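PDB 6S8T: erythrocyte membrane protein 1 from Plasmodium falciparum, which probably mediates adhesion of infected erythrocytes to host cell receptors, this piece being the DBLbeta domain that binds ICAM-1. Local coordinates for residues Gln22-Ala27 / Trp252-Arg257; Ser129-Asp134 / Gln212-Lys217; Leu198-Asp203 / Gly384-Gln389; Lys236-Asn241 / Tyr245-Glu250. All blocks are in the same frame, centred on the assembly; numbering follows the deposited sequence.

Interaction 1 (Gln22-Ala27 / Trp252-Arg257)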
loop_
_atom_site.group_PDB
_atom_site.type_symbol
_atom_site.label_atom_id
_atom_site.label_comp_id
_atom_site.label_asym_id
_atom_site.label_seq_id
_atom_site.Cartn_x
_atom_site.Cartn_y
_atom_site.Cartn_z
ATOM N N GLN A 22 10.153 15.526 4.285
ATOM C CA GLN A 22 10.788 15.854 5.558
ATOM C C GLN A 22 11.224 14.595 6.299
ATOM O O GLN A 22 12.311 14.561 6.888
ATOM C CB GLN A 22 9.837 16.685 6.422
ATOM C CG GLN A 22 10.365 17.000 7.815
ATOM C CD GLN A 22 9.369 17.783 8.645
ATOM O OE1 GLN A 22 8.531 18.507 8.107
ATOM N NE2 GLN A 22 9.445 17.633 9.962
ATOM N N MET A 23 10.391 13.551 6.280
ATOM C CA MET A 23 10.770 12.290 6.912
ATOM C C MET A 23 11.988 11.668 6.233
ATOM O O MET A 23 12.833 11.069 6.909
ATOM C CB MET A 23 9.587 11.316 6.898
ATOM C CG MET A 23 8.337 11.817 7.619
ATOM S SD MET A 23 8.561 12.038 9.399
ATOM C CE MET A 23 6.973 12.731 9.857
ATOM N N HIS A 24 12.094 11.802 4.905
ATOM C CA HIS A 24 13.248 11.267 4.185
ATOM C C HIS A 24 14.538 11.972 4.586
ATOM O O HIS A 24 15.577 11.325 4.766
ATOM C CB HIS A 24 13.035 11.391 2.676
ATOM C CG HIS A 24 14.275 11.149 1.868
ATOM N ND1 HIS A 24 14.943 9.942 1.868
ATOM C CD2 HIS A 24 14.966 11.959 1.029
ATOM C CE1 HIS A 24 15.991 10.019 1.065
ATOM N NE2 HIS A 24 16.028 11.232 0.545
ATOM N N GLU A 25 14.496 13.300 4.717
ATOM C CA GLU A 25 15.691 14.039 5.112
ATOM C C GLU A 25 16.143 13.645 6.511
ATOM O O GLU A 25 17.341 13.465 6.755
ATOM C CB GLU A 25 15.431 15.545 5.036
ATOM C CG GLU A 25 15.109 16.060 3.640
ATOM C CD GLU A 25 16.195 15.740 2.631
ATOM O OE1 GLU A 25 15.871 15.189 1.559
ATOM O OE2 GLU A 25 17.376 16.034 2.913
ATOM N N ASP A 26 15.195 13.496 7.440
ATOM C CA ASP A 26 15.543 13.119 8.807
ATOM C C ASP A 26 16.196 11.743 8.854
ATOM O O ASP A 26 17.164 11.530 9.594
ATOM C CB ASP A 26 14.296 13.153 9.692
ATOM C CG ASP A 26 13.717 14.550 9.836
ATOM O OD1 ASP A 26 14.343 15.513 9.344
ATOM O OD2 ASP A 26 12.631 14.682 10.441
ATOM N N ALA A 27 15.675 10.790 8.074
ATOM C CA ALA A 27 16.275 9.462 8.027
ATOM C C ALA A 27 17.661 9.500 7.397
ATOM O O ALA A 27 18.555 8.758 7.821
ATOM C CB ALA A 27 15.368 8.499 7.258
ATOM N N TRP A 252 20.026 0.617 6.389
ATOM C CA TRP A 252 20.252 -0.165 5.175
ATOM C C TRP A 252 19.266 0.225 4.081
ATOM O O TRP A 252 19.635 0.311 2.905
ATOM C CB TRP A 252 20.152 -1.663 5.471
ATOM C CG TRP A 252 20.526 -2.538 4.296
ATOM C CD1 TRP A 252 21.755 -3.065 4.023
ATOM C CD2 TRP A 252 19.660 -2.976 3.237
ATOM N NE1 TRP A 252 21.708 -3.807 2.866
ATOM C CE2 TRP A 252 20.434 -3.768 2.365
ATOM C CE3 TRP A 252 18.307 -2.777 2.945
ATOM C CZ2 TRP A 252 19.900 -4.359 1.220
ATOM C CZ3 TRP A 252 17.778 -3.366 1.806
ATOM C CH2 TRP A 252 18.574 -4.145 0.958
ATOM N N TRP A 253 18.007 0.472 4.449
ATOM C CA TRP A 253 17.033 0.906 3.455
ATOM C C TRP A 253 17.404 2.270 2.879
ATOM O O TRP A 253 17.334 2.469 1.660
ATOM C CB TRP A 253 15.628 0.930 4.062
ATOM C CG TRP A 253 14.574 1.341 3.079
ATOM C CD1 TRP A 253 13.885 2.523 3.058
ATOM C CD2 TRP A 253 14.102 0.582 1.956
ATOM N NE1 TRP A 253 13.010 2.540 1.998
ATOM C CE2 TRP A 253 13.126 1.362 1.306
ATOM C CE3 TRP A 253 14.409 -0.682 1.441
ATOM C CZ2 TRP A 253 12.452 0.920 0.168
ATOM C CZ3 TRP A 253 13.740 -1.120 0.307
ATOM C CH2 TRP A 253 12.772 -0.321 -0.314
ATOM N N GLU A 254 17.821 3.212 3.736
ATOM C CA GLU A 254 18.213 4.536 3.255
ATOM C C GLU A 254 19.382 4.455 2.283
ATOM O O GLU A 254 19.457 5.229 1.321
ATOM C CB GLU A 254 18.581 5.441 4.431
ATOM C CG GLU A 254 17.392 5.929 5.226
ATOM C CD GLU A 254 16.417 6.705 4.369
ATOM O OE1 GLU A 254 16.858 7.642 3.663
ATOM O OE2 GLU A 254 15.213 6.364 4.388
ATOM N N ALA A 255 20.312 3.531 2.527
ATOM C CA ALA A 255 21.494 3.414 1.685
ATOM C C ALA A 255 21.183 2.807 0.322
ATOM O O ALA A 255 21.888 3.096 -0.651
ATOM C CB ALA A 255 22.557 2.576 2.397
ATOM N N ASN A 256 20.140 1.977 0.220
ATOM C CA ASN A 256 19.915 1.200 -0.994
ATOM C C ASN A 256 18.514 1.350 -1.581
ATOM O O ASN A 256 18.183 0.633 -2.531
ATOM C CB ASN A 256 20.195 -0.285 -0.733
ATOM C CG ASN A 256 21.609 -0.535 -0.251
ATOM O OD1 ASN A 256 22.572 -0.367 -0.999
ATOM N ND2 ASN A 256 21.741 -0.950 1.005
ATOM N N ARG A 257 17.686 2.259 -1.056
ATOM C CA ARG A 257 16.312 2.362 -1.541
ATOM C C ARG A 257 16.255 2.770 -3.008
ATOM O O ARG A 257 15.340 2.353 -3.729
ATOM C CB ARG A 257 15.515 3.350 -0.687
ATOM C CG ARG A 257 16.064 4.766 -0.696
ATOM C CD ARG A 257 15.377 5.642 0.347
ATOM N NE ARG A 257 13.984 5.923 0.019
ATOM C CZ ARG A 257 13.588 6.949 -0.728
ATOM N NH1 ARG A 257 14.482 7.790 -1.232
ATOM N NH2 ARG A 257 12.300 7.134 -0.977
#
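E254 reaches from helix 246-268 toward helix 16-32 and meets A27 and H24 there. Its CB starts toward the partner helix; CG then passes 3.9 Å from the CB of A27, and CD comes nearer still, 3.6 Å from that same methyl. A bend at chi2 (-59°) turns the carboxylate across the small side chain, and alanine suits the spot because a bare methyl lets an acid lie close against the helix. At the tip the two oxygens part company. OE2 stays beside A27 and is hydrogen-bonded to the hydroxyl of Y290, whereas OE1 lies 3.5 Å from ND1 of H24, ring and carboxylate planes 47° apart. The imidazole shares Y290, to which its ND1 is also hydrogen-bonded. From one turn further along, R257 sets its guanidinium with one face under H24 ND1, and its NH1 stands 3.5 Å from H24 CE1; the charge of this buried arginine is answered by D289. Acid, imidazole and guanidinium thus gather around one tyrosine. The two helix segments cross at -110° with axes 11.1 Å apart, helix 388-402 packs on M23 of the first helix, and helix 137-163 packs on W252 of the second.

Interaction 2 (Ser129-Asp134 / Gln212-Lys217)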
loop_
_atom_site.group_PDB
_atom_site.type_symbol
_atom_site.label_atom_id
_atom_site.label_comp_id
_atom_site.label_asym_id
_atom_site.label_seq_id
_atom_site.Cartn_x
_atom_site.Cartn_y
_atom_site.Cartn_z
ATOM N N SER A 129 22.230 -19.320 5.377
ATOM C CA SER A 129 23.650 -19.641 5.280
ATOM C C SER A 129 24.246 -19.088 3.992
ATOM O O SER A 129 25.324 -18.483 4.005
ATOM C CB SER A 129 23.859 -21.153 5.366
ATOM O OG SER A 129 23.485 -21.647 6.641
ATOM N N TRP A 130 23.552 -19.280 2.865
ATOM C CA TRP A 130 24.067 -18.796 1.588
ATOM C C TRP A 130 24.175 -17.277 1.565
ATOM O O TRP A 130 25.016 -16.724 0.846
ATOM C CB TRP A 130 23.176 -19.281 0.443
ATOM C CG TRP A 130 23.315 -20.747 0.130
ATOM C CD1 TRP A 130 24.235 -21.616 0.645
ATOM C CD2 TRP A 130 22.504 -21.511 -0.772
ATOM N NE1 TRP A 130 24.047 -22.871 0.118
ATOM C CE2 TRP A 130 22.991 -22.833 -0.753
ATOM C CE3 TRP A 130 21.414 -21.206 -1.593
ATOM C CZ2 TRP A 130 22.424 -23.848 -1.523
ATOM C CZ3 TRP A 130 20.854 -22.215 -2.358
ATOM C CH2 TRP A 130 21.359 -23.518 -2.316
ATOM N N VAL A 131 23.347 -16.588 2.348
ATOM C CA VAL A 131 23.380 -15.131 2.363
ATOM C C VAL A 131 24.544 -14.607 3.201
ATOM O O VAL A 131 25.145 -13.582 2.859
ATOM C CB VAL A 131 22.032 -14.585 2.864
ATOM C CG1 VAL A 131 22.016 -13.063 2.831
ATOM C CG2 VAL A 131 20.890 -15.149 2.034
ATOM N N THR A 132 24.902 -15.297 4.288
ATOM C CA THR A 132 25.812 -14.743 5.280
ATOM C C THR A 132 27.145 -15.466 5.417
ATOM O O THR A 132 28.084 -14.873 5.956
ATOM C CB THR A 132 25.144 -14.722 6.664
ATOM O OG1 THR A 132 24.802 -16.059 7.051
ATOM C CG2 THR A 132 23.886 -13.867 6.639
ATOM N N GLU A 133 27.262 -16.713 4.952
ATOM C CA GLU A 133 28.450 -17.506 5.262
ATOM C C GLU A 133 29.713 -16.915 4.649
ATOM O O GLU A 133 30.809 -17.101 5.189
ATOM C CB GLU A 133 28.261 -18.949 4.789
ATOM C CG GLU A 133 29.242 -19.937 5.397
ATOM C CD GLU A 133 29.022 -20.138 6.886
ATOM O OE1 GLU A 133 27.874 -19.961 7.349
ATOM O OE2 GLU A 133 29.997 -20.471 7.593
ATOM N N ASP A 134 29.588 -16.202 3.531
ATOM C CA ASP A 134 30.740 -15.609 2.865
ATOM C C ASP A 134 31.076 -14.215 3.378
ATOM O O ASP A 134 31.999 -13.583 2.851
ATOM C CB ASP A 134 30.503 -15.559 1.352
ATOM C CG ASP A 134 30.585 -16.930 0.706
ATOM O OD1 ASP A 134 31.430 -17.741 1.140
ATOM O OD2 ASP A 134 29.803 -17.197 -0.231
ATOM N N GLN A 212 15.799 -11.214 10.518
ATOM C CA GLN A 212 16.396 -11.016 11.834
ATOM C C GLN A 212 17.734 -11.732 11.961
ATOM O O GLN A 212 18.632 -11.243 12.656
ATOM C CB GLN A 212 15.433 -11.482 12.922
ATOM C CG GLN A 212 14.156 -10.667 12.976
ATOM C CD GLN A 212 13.113 -11.275 13.887
ATOM O OE1 GLN A 212 11.993 -10.770 13.991
ATOM N NE2 GLN A 212 13.473 -12.368 14.554
ATOM N N ILE A 213 17.892 -12.877 11.299
ATOM C CA ILE A 213 19.177 -13.567 11.329
ATOM C C ILE A 213 20.178 -12.879 10.410
ATOM O O ILE A 213 21.353 -12.728 10.759
ATOM C CB ILE A 213 18.995 -15.051 10.964
ATOM C CG1 ILE A 213 18.139 -15.757 12.017
ATOM C CG2 ILE A 213 20.343 -15.740 10.828
ATOM C CD1 ILE A 213 17.891 -17.214 11.717
ATOM N N ILE A 214 19.730 -12.445 9.230
ATOM C CA ILE A 214 20.634 -11.800 8.280
ATOM C C ILE A 214 21.198 -10.511 8.870
ATOM O O ILE A 214 22.415 -10.288 8.869
ATOM C CB ILE A 214 19.917 -11.544 6.943
ATOM C CG1 ILE A 214 19.549 -12.870 6.272
ATOM C CG2 ILE A 214 20.790 -10.712 6.020
ATOM C CD1 ILE A 214 18.670 -12.711 5.052
ATOM N N PHE A 215 20.324 -9.647 9.395
ATOM C CA PHE A 215 20.786 -8.378 9.948
ATOM C C PHE A 215 21.574 -8.553 11.239
ATOM O O PHE A 215 22.347 -7.660 11.603
ATOM C CB PHE A 215 19.603 -7.436 10.170
ATOM C CG PHE A 215 19.137 -6.751 8.917
ATOM C CD1 PHE A 215 19.801 -5.637 8.434
ATOM C CD2 PHE A 215 18.041 -7.228 8.215
ATOM C CE1 PHE A 215 19.380 -5.004 7.276
ATOM C CE2 PHE A 215 17.613 -6.600 7.059
ATOM C CZ PHE A 215 18.283 -5.488 6.588
ATOM N N GLY A 216 21.401 -9.673 11.942
ATOM C CA GLY A 216 22.288 -9.970 13.053
ATOM C C GLY A 216 23.721 -10.171 12.597
ATOM O O GLY A 216 24.659 -9.655 13.211
ATOM N N LYS A 217 23.907 -10.916 11.505
ATOM C CA LYS A 217 25.234 -11.052 10.914
ATOM C C LYS A 217 25.719 -9.738 10.324
ATOM O O LYS A 217 26.927 -9.471 10.317
ATOM C CB LYS A 217 25.225 -12.139 9.837
ATOM C CG LYS A 217 25.423 -13.550 10.361
ATOM C CD LYS A 217 26.812 -13.725 10.950
ATOM C CE LYS A 217 27.113 -15.190 11.218
ATOM N NZ LYS A 217 26.047 -15.831 12.036
#
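V131 and I214 make the apolar half of this contact, between the short helix 128-132 and helix 202-221. Methyl CG1 of V131 sits 4.0 Å from CD1 of I214 and 4.1 Å from its CG2, so a single valine branch touches both ends of the forked isoleucine side chain. The two side chains cross at about a right angle. Beta-branched residues suit this place, since their methyls branch close to the backbone and can meet over a short helix-to-helix distance; both are buried, and S140 of helix 137-163 adjoins V131.

The second kind of contact is aliphatic but involves residues with polar ends. T132 lays its methyl CG2 3.9 Å from CB of K217, while T132 CB is 3.9 Å from K217 CG; CG2 also approaches the backbone at I214 CA, 4.2 Å away. With chi1 at 60°, the hydroxyl of T132 falls between its own backbone N and carbonyl carbon, where OG1 bonds to V128 O one turn earlier and leaves the methyl to face the other helix. K217 offers only the base of its chain, which bends at chi2.

No hydrogen bond spans the two segments. The acid E133 and the amine of K217 remain 6.5 Å apart between OE1 and NZ, so any attraction is probably modest, and cohesion rests on van der Waals contact and the burial of methyl groups.

Interaction 3 (Leu198-Asp203 / Gly384-Gln389)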
loop_
_atom_site.group_PDB
_atom_site.type_symbol
_atom_site.label_atom_id
_atom_site.label_comp_id
_atom_site.label_asym_id
_atom_site.label_seq_id
_atom_site.Cartn_x
_atom_site.Cartn_y
_atom_site.Cartn_z
ATOM N N LEU A 198 2.298 -4.447 8.279
ATOM C CA LEU A 198 1.219 -4.797 9.200
ATOM C C LEU A 198 0.588 -6.164 8.950
ATOM O O LEU A 198 -0.242 -6.592 9.759
ATOM C CB LEU A 198 0.118 -3.733 9.148
ATOM C CG LEU A 198 0.516 -2.333 9.616
ATOM C CD1 LEU A 198 -0.600 -1.349 9.321
ATOM C CD2 LEU A 198 0.848 -2.343 11.094
ATOM N N TRP A 199 0.934 -6.856 7.866
ATOM C CA TRP A 199 0.300 -8.139 7.560
ATOM C C TRP A 199 0.962 -9.237 8.387
ATOM O O TRP A 199 2.137 -9.558 8.180
ATOM C CB TRP A 199 0.392 -8.456 6.069
ATOM C CG TRP A 199 -0.432 -9.656 5.672
ATOM C CD1 TRP A 199 -1.478 -10.196 6.367
ATOM C CD2 TRP A 199 -0.274 -10.465 4.497
ATOM N NE1 TRP A 199 -1.981 -11.283 5.696
ATOM C CE2 TRP A 199 -1.261 -11.471 4.546
ATOM C CE3 TRP A 199 0.605 -10.434 3.409
ATOM C CZ2 TRP A 199 -1.394 -12.440 3.550
ATOM C CZ3 TRP A 199 0.470 -11.397 2.420
ATOM C CH2 TRP A 199 -0.521 -12.386 2.497
ATOM N N GLU A 200 0.211 -9.817 9.321
ATOM C CA GLU A 200 0.694 -10.924 10.135
ATOM C C GLU A 200 0.123 -12.223 9.584
ATOM O O GLU A 200 -1.099 -12.411 9.554
ATOM C CB GLU A 200 0.323 -10.732 11.604
ATOM C CG GLU A 200 1.076 -9.582 12.261
ATOM C CD GLU A 200 0.736 -9.405 13.727
ATOM O OE1 GLU A 200 1.669 -9.219 14.539
ATOM O OE2 GLU A 200 -0.463 -9.453 14.068
ATOM N N HIS A 201 1.010 -13.110 9.148
ATOM C CA HIS A 201 0.617 -14.327 8.456
ATOM C C HIS A 201 1.744 -15.334 8.622
ATOM O O HIS A 201 2.862 -14.983 9.007
ATOM C CB HIS A 201 0.322 -14.042 6.981
ATOM C CG HIS A 201 -0.313 -15.186 6.255
ATOM N ND1 HIS A 201 0.407 -16.054 5.462
ATOM C CD2 HIS A 201 -1.599 -15.604 6.201
ATOM C CE1 HIS A 201 -0.408 -16.961 4.954
ATOM N NE2 HIS A 201 -1.631 -16.709 5.386
ATOM N N GLY A 202 1.431 -16.600 8.333
ATOM C CA GLY A 202 2.436 -17.645 8.455
ATOM C C GLY A 202 3.646 -17.395 7.578
ATOM O O GLY A 202 4.790 -17.503 8.027
ATOM N N ASP A 203 3.410 -17.043 6.312
ATOM C CA ASP A 203 4.521 -16.790 5.402
ATOM C C ASP A 203 5.313 -15.554 5.810
ATOM O O ASP A 203 6.538 -15.524 5.640
ATOM C CB ASP A 203 4.006 -16.646 3.970
ATOM C CG ASP A 203 3.402 -17.936 3.432
ATOM O OD1 ASP A 203 3.859 -19.029 3.832
ATOM O OD2 ASP A 203 2.467 -17.855 2.604
ATOM N N GLY A 384 0.452 -0.051 21.664
ATOM C CA GLY A 384 0.046 -1.427 21.460
ATOM C C GLY A 384 0.145 -1.870 20.015
ATOM O O GLY A 384 0.578 -2.991 19.733
ATOM N N ASP A 385 -0.255 -1.002 19.090
ATOM C CA ASP A 385 -0.183 -1.330 17.674
ATOM C C ASP A 385 1.258 -1.273 17.178
ATOM O O ASP A 385 2.100 -0.549 17.715
ATOM C CB ASP A 385 -1.051 -0.376 16.855
ATOM C CG ASP A 385 -2.527 -0.721 16.924
ATOM O OD1 ASP A 385 -2.864 -1.922 16.853
ATOM O OD2 ASP A 385 -3.350 0.212 17.050
ATOM N N ARG A 386 1.532 -2.051 16.128
ATOM C CA ARG A 386 2.877 -2.099 15.567
ATOM C C ARG A 386 3.300 -0.751 14.996
ATOM O O ARG A 386 4.494 -0.432 14.982
ATOM C CB ARG A 386 2.954 -3.189 14.492
ATOM C CG ARG A 386 4.327 -3.371 13.860
ATOM C CD ARG A 386 4.363 -4.587 12.945
ATOM N NE ARG A 386 4.105 -5.825 13.674
ATOM C CZ ARG A 386 3.978 -7.019 13.104
ATOM N NH1 ARG A 386 4.086 -7.146 11.788
ATOM N NH2 ARG A 386 3.744 -8.089 13.850
ATOM N N ASP A 387 2.343 0.058 14.539
ATOM C CA ASP A 387 2.637 1.330 13.891
ATOM C C ASP A 387 2.248 2.535 14.743
ATOM O O ASP A 387 2.137 3.647 14.213
ATOM C CB ASP A 387 1.931 1.404 12.536
ATOM C CG ASP A 387 0.421 1.291 12.661
ATOM O OD1 ASP A 387 -0.045 0.574 13.571
ATOM O OD2 ASP A 387 -0.299 1.912 11.850
ATOM N N TYR A 388 2.033 2.345 16.047
ATOM C CA TYR A 388 1.553 3.448 16.877
ATOM C C TYR A 388 2.507 4.637 16.822
ATOM O O TYR A 388 2.091 5.765 16.529
ATOM C CB TYR A 388 1.352 2.981 18.319
ATOM C CG TYR A 388 0.810 4.068 19.220
ATOM C CD1 TYR A 388 -0.537 4.404 19.200
ATOM C CD2 TYR A 388 1.647 4.767 20.079
ATOM C CE1 TYR A 388 -1.036 5.401 20.012
ATOM C CE2 TYR A 388 1.158 5.765 20.899
ATOM C CZ TYR A 388 -0.184 6.079 20.861
ATOM O OH TYR A 388 -0.677 7.074 21.674
ATOM N N GLN A 389 3.797 4.398 17.079
ATOM C CA GLN A 389 4.770 5.489 17.117
ATOM C C GLN A 389 4.868 6.205 15.775
ATOM O O GLN A 389 4.916 7.440 15.728
ATOM C CB GLN A 389 6.144 4.955 17.529
ATOM C CG GLN A 389 6.210 4.398 18.941
ATOM C CD GLN A 389 6.036 5.471 19.997
ATOM O OE1 GLN A 389 4.994 5.555 20.647
ATOM N NE2 GLN A 389 7.060 6.296 20.175
HETATM O O HOH W 1 4.444 -10.018 10.625
#
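Two helix beginnings meet here: the turn leading into helix 202-221, N-capped by H201, and the type I beta turn D385-Y388 that leads into helix 388-402. Their main bond is a salt bridge in which OE1 of E200 lies 2.5 Å from NH2 of R386, a modelled distance so short that its exact length is doubtful. The side chains come from opposite directions, with carboxylate and guanidinium planes 76° apart, so the groups meet through one oxygen and one nitrogen rather than as a flat, two-pronged pair. R386 is extended at first (chi1 -178°) and bends at chi3, which brings NH2 to the acid while NH1 is hydrogen-bonded to the carbonyl of D197 and to a water 3.1 Å away. That water lies at the guanidinium edge and reaches W199 O by a weak bond. Arginine's several N-H groups suit these partners. L198 brings its methyl CD2 4.1 Å from CB of R386 and 3.9 Å from OD1 of D387, its branched apolar end suiting the arginine's aliphatic start; D387 OD2 is paired with R294. The other oxygen of E200 lies close to the carboxylate of E103, a like-charged neighbour that may raise the acid's proton affinity, an effect that the arginine would tend to oppose.

Interaction 4 (Lys236-Asn241 / Tyr245-Glu250)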
loop_
_atom_site.group_PDB
_atom_site.type_symbol
_atom_site.label_atom_id
_atom_site.label_comp_id
_atom_site.label_asym_id
_atom_site.label_seq_id
_atom_site.Cartn_x
_atom_site.Cartn_y
_atom_site.Cartn_z
ATOM N N LYS A 236 24.781 -0.257 19.179
ATOM C CA LYS A 236 24.787 -0.993 20.438
ATOM C C LYS A 236 23.370 -1.152 20.977
ATOM O O LYS A 236 22.610 -0.184 21.062
ATOM C CB LYS A 236 25.665 -0.278 21.466
ATOM C CG LYS A 236 27.136 -0.213 21.090
ATOM C CD LYS A 236 27.959 0.478 22.169
ATOM C CE LYS A 236 29.428 0.544 21.780
ATOM N NZ LYS A 236 30.269 1.161 22.842
ATOM N N GLY A 237 23.018 -2.385 21.339
ATOM C CA GLY A 237 21.694 -2.662 21.859
ATOM C C GLY A 237 20.584 -2.643 20.835
ATOM O O GLY A 237 19.410 -2.579 21.211
ATOM N N ASP A 238 20.916 -2.706 19.543
ATOM C CA ASP A 238 19.891 -2.635 18.507
ATOM C C ASP A 238 19.024 -3.888 18.460
ATOM O O ASP A 238 17.905 -3.832 17.943
ATOM C CB ASP A 238 20.540 -2.393 17.142
ATOM C CG ASP A 238 19.593 -1.744 16.145
ATOM O OD1 ASP A 238 18.527 -1.243 16.563
ATOM O OD2 ASP A 238 19.916 -1.738 14.937
ATOM N N GLU A 239 19.508 -5.015 18.989
ATOM C CA GLU A 239 18.679 -6.213 19.039
ATOM C C GLU A 239 17.567 -6.104 20.076
ATOM O O GLU A 239 16.605 -6.877 20.015
ATOM C CB GLU A 239 19.542 -7.447 19.321
ATOM C CG GLU A 239 20.132 -7.509 20.723
ATOM C CD GLU A 239 21.384 -6.664 20.885
ATOM O OE1 GLU A 239 21.766 -5.960 19.927
ATOM O OE2 GLU A 239 21.988 -6.708 21.977
ATOM N N LYS A 240 17.673 -5.166 21.020
ATOM C CA LYS A 240 16.616 -4.959 22.001
ATOM C C LYS A 240 15.425 -4.204 21.427
ATOM O O LYS A 240 14.322 -4.312 21.972
ATOM C CB LYS A 240 17.148 -4.192 23.213
ATOM C CG LYS A 240 18.360 -4.813 23.886
ATOM C CD LYS A 240 18.711 -4.061 25.166
ATOM C CE LYS A 240 19.992 -4.587 25.795
ATOM N NZ LYS A 240 20.269 -3.945 27.111
ATOM N N ASN A 241 15.625 -3.443 20.354
ATOM C CA ASN A 241 14.543 -2.671 19.767
ATOM C C ASN A 241 13.460 -3.587 19.207
ATOM O O ASN A 241 13.686 -4.766 18.924
ATOM C CB ASN A 241 15.069 -1.762 18.658
ATOM C CG ASN A 241 15.756 -0.530 19.196
ATOM O OD1 ASN A 241 15.100 0.411 19.636
ATOM N ND2 ASN A 241 17.081 -0.524 19.159
ATOM N N TYR A 245 16.768 -4.973 15.531
ATOM C CA TYR A 245 17.694 -4.259 14.644
ATOM C C TYR A 245 16.991 -3.133 13.887
ATOM O O TYR A 245 17.277 -2.882 12.715
ATOM C CB TYR A 245 18.385 -5.218 13.671
ATOM C CG TYR A 245 19.010 -6.420 14.341
ATOM C CD1 TYR A 245 20.237 -6.321 14.986
ATOM C CD2 TYR A 245 18.372 -7.654 14.329
ATOM C CE1 TYR A 245 20.810 -7.420 15.602
ATOM C CE2 TYR A 245 18.938 -8.756 14.941
ATOM C CZ TYR A 245 20.154 -8.635 15.575
ATOM O OH TYR A 245 20.718 -9.730 16.185
ATOM N N LYS A 246 16.075 -2.444 14.575
ATOM C CA LYS A 246 15.264 -1.406 13.940
ATOM C C LYS A 246 16.129 -0.377 13.219
ATOM O O LYS A 246 15.895 -0.069 12.044
ATOM C CB LYS A 246 14.386 -0.716 14.987
ATOM C CG LYS A 246 13.744 0.578 14.495
ATOM C CD LYS A 246 13.435 1.531 15.642
ATOM C CE LYS A 246 12.185 1.123 16.399
ATOM N NZ LYS A 246 10.955 1.381 15.603
ATOM N N GLN A 247 17.135 0.165 13.913
ATOM C CA GLN A 247 17.943 1.238 13.336
ATOM C C GLN A 247 18.819 0.731 12.197
ATOM O O GLN A 247 18.938 1.392 11.159
ATOM C CB GLN A 247 18.798 1.894 14.424
ATOM C CG GLN A 247 17.991 2.592 15.512
ATOM C CD GLN A 247 18.864 3.288 16.543
ATOM O OE1 GLN A 247 18.637 4.451 16.876
ATOM N NE2 GLN A 247 19.866 2.578 17.055
ATOM N N LEU A 248 19.443 -0.437 12.370
ATOM C CA LEU A 248 20.287 -0.992 11.316
ATOM C C LEU A 248 19.493 -1.269 10.044
ATOM O O LEU A 248 20.021 -1.119 8.936
ATOM C CB LEU A 248 20.963 -2.272 11.807
ATOM C CG LEU A 248 21.998 -2.909 10.877
ATOM C CD1 LEU A 248 23.205 -1.994 10.712
ATOM C CD2 LEU A 248 22.422 -4.277 11.395
ATOM N N ARG A 249 18.227 -1.667 10.179
ATOM C CA ARG A 249 17.408 -1.940 9.004
ATOM C C ARG A 249 16.883 -0.660 8.362
ATOM O O ARG A 249 16.726 -0.608 7.136
ATOM C CB ARG A 249 16.256 -2.870 9.385
ATOM C CG ARG A 249 16.727 -4.233 9.871
ATOM C CD ARG A 249 15.650 -4.967 10.649
ATOM N NE ARG A 249 14.569 -5.446 9.795
ATOM C CZ ARG A 249 13.604 -6.262 10.208
ATOM N NH1 ARG A 249 13.592 -6.686 11.465
ATOM N NH2 ARG A 249 12.654 -6.656 9.366
ATOM N N GLU A 250 16.611 0.377 9.165
ATOM C CA GLU A 250 16.255 1.677 8.605
ATOM C C GLU A 250 17.410 2.264 7.802
ATOM O O GLU A 250 17.201 2.822 6.717
ATOM C CB GLU A 250 15.842 2.645 9.720
ATOM C CG GLU A 250 14.464 2.386 10.323
ATOM C CD GLU A 250 14.187 3.212 11.577
ATOM O OE1 GLU A 250 15.120 3.871 12.091
ATOM O OE2 GLU A 250 13.031 3.198 12.053
#
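D238 points its carboxylate at the first turn of helix 246-268, crossing the L248 side chain at about a right angle. CG stands anti to the backbone N (chi1 -156°), which carries both oxygens to amides at the helix start: OD2 accepts from L248 N at 2.9 Å through its syn lone pair, and OD1 takes a weak 3.3 Å bond from Q247 N. A short acid fits because it can reach otherwise unbonded first-turn amides, and its negative charge would suit the positive end of the helix dipole. Its carbonyl O also accepts from Y245 N, 2.9 Å away. Although its CB sets out away from the loop, the ring of Y245 takes E239 CA over one face, with CE1 3.9 Å from E239 CB; the acid of E239 is paired with K219. Alongside, N241 CB rests 3.9 Å from K246 CB. The loop thus folds over the N-terminal end of helix 246-268, while helix 202-221, through I218 and K219, packs on L248.

Helices 202-221 and 246-268, consecutive in the chain, tie the four contacts together. Interactions 2 and 3 use the first of them, interactions 1 and 4 the second. Interactions 2 and 4, with centres about 15 Å apart, touch directly where F215 packs on L248 and R249, and interactions 1 and 2 touch through W252 and F215. Interaction 3 touches none of the others; its nearest is interaction 4, with centres about 17 Å apart and closest atoms about 6 Å apart. Along the chain, interaction 2 closes before interaction 4 opens, and both fall between the two segments of interaction 1, whereas interaction 3 alternates with 1 and 2 and has interaction 4 between its two segments. Helices distant in sequence, from 16-32 to 388-402, are thereby joined in one largely helical DBL domain.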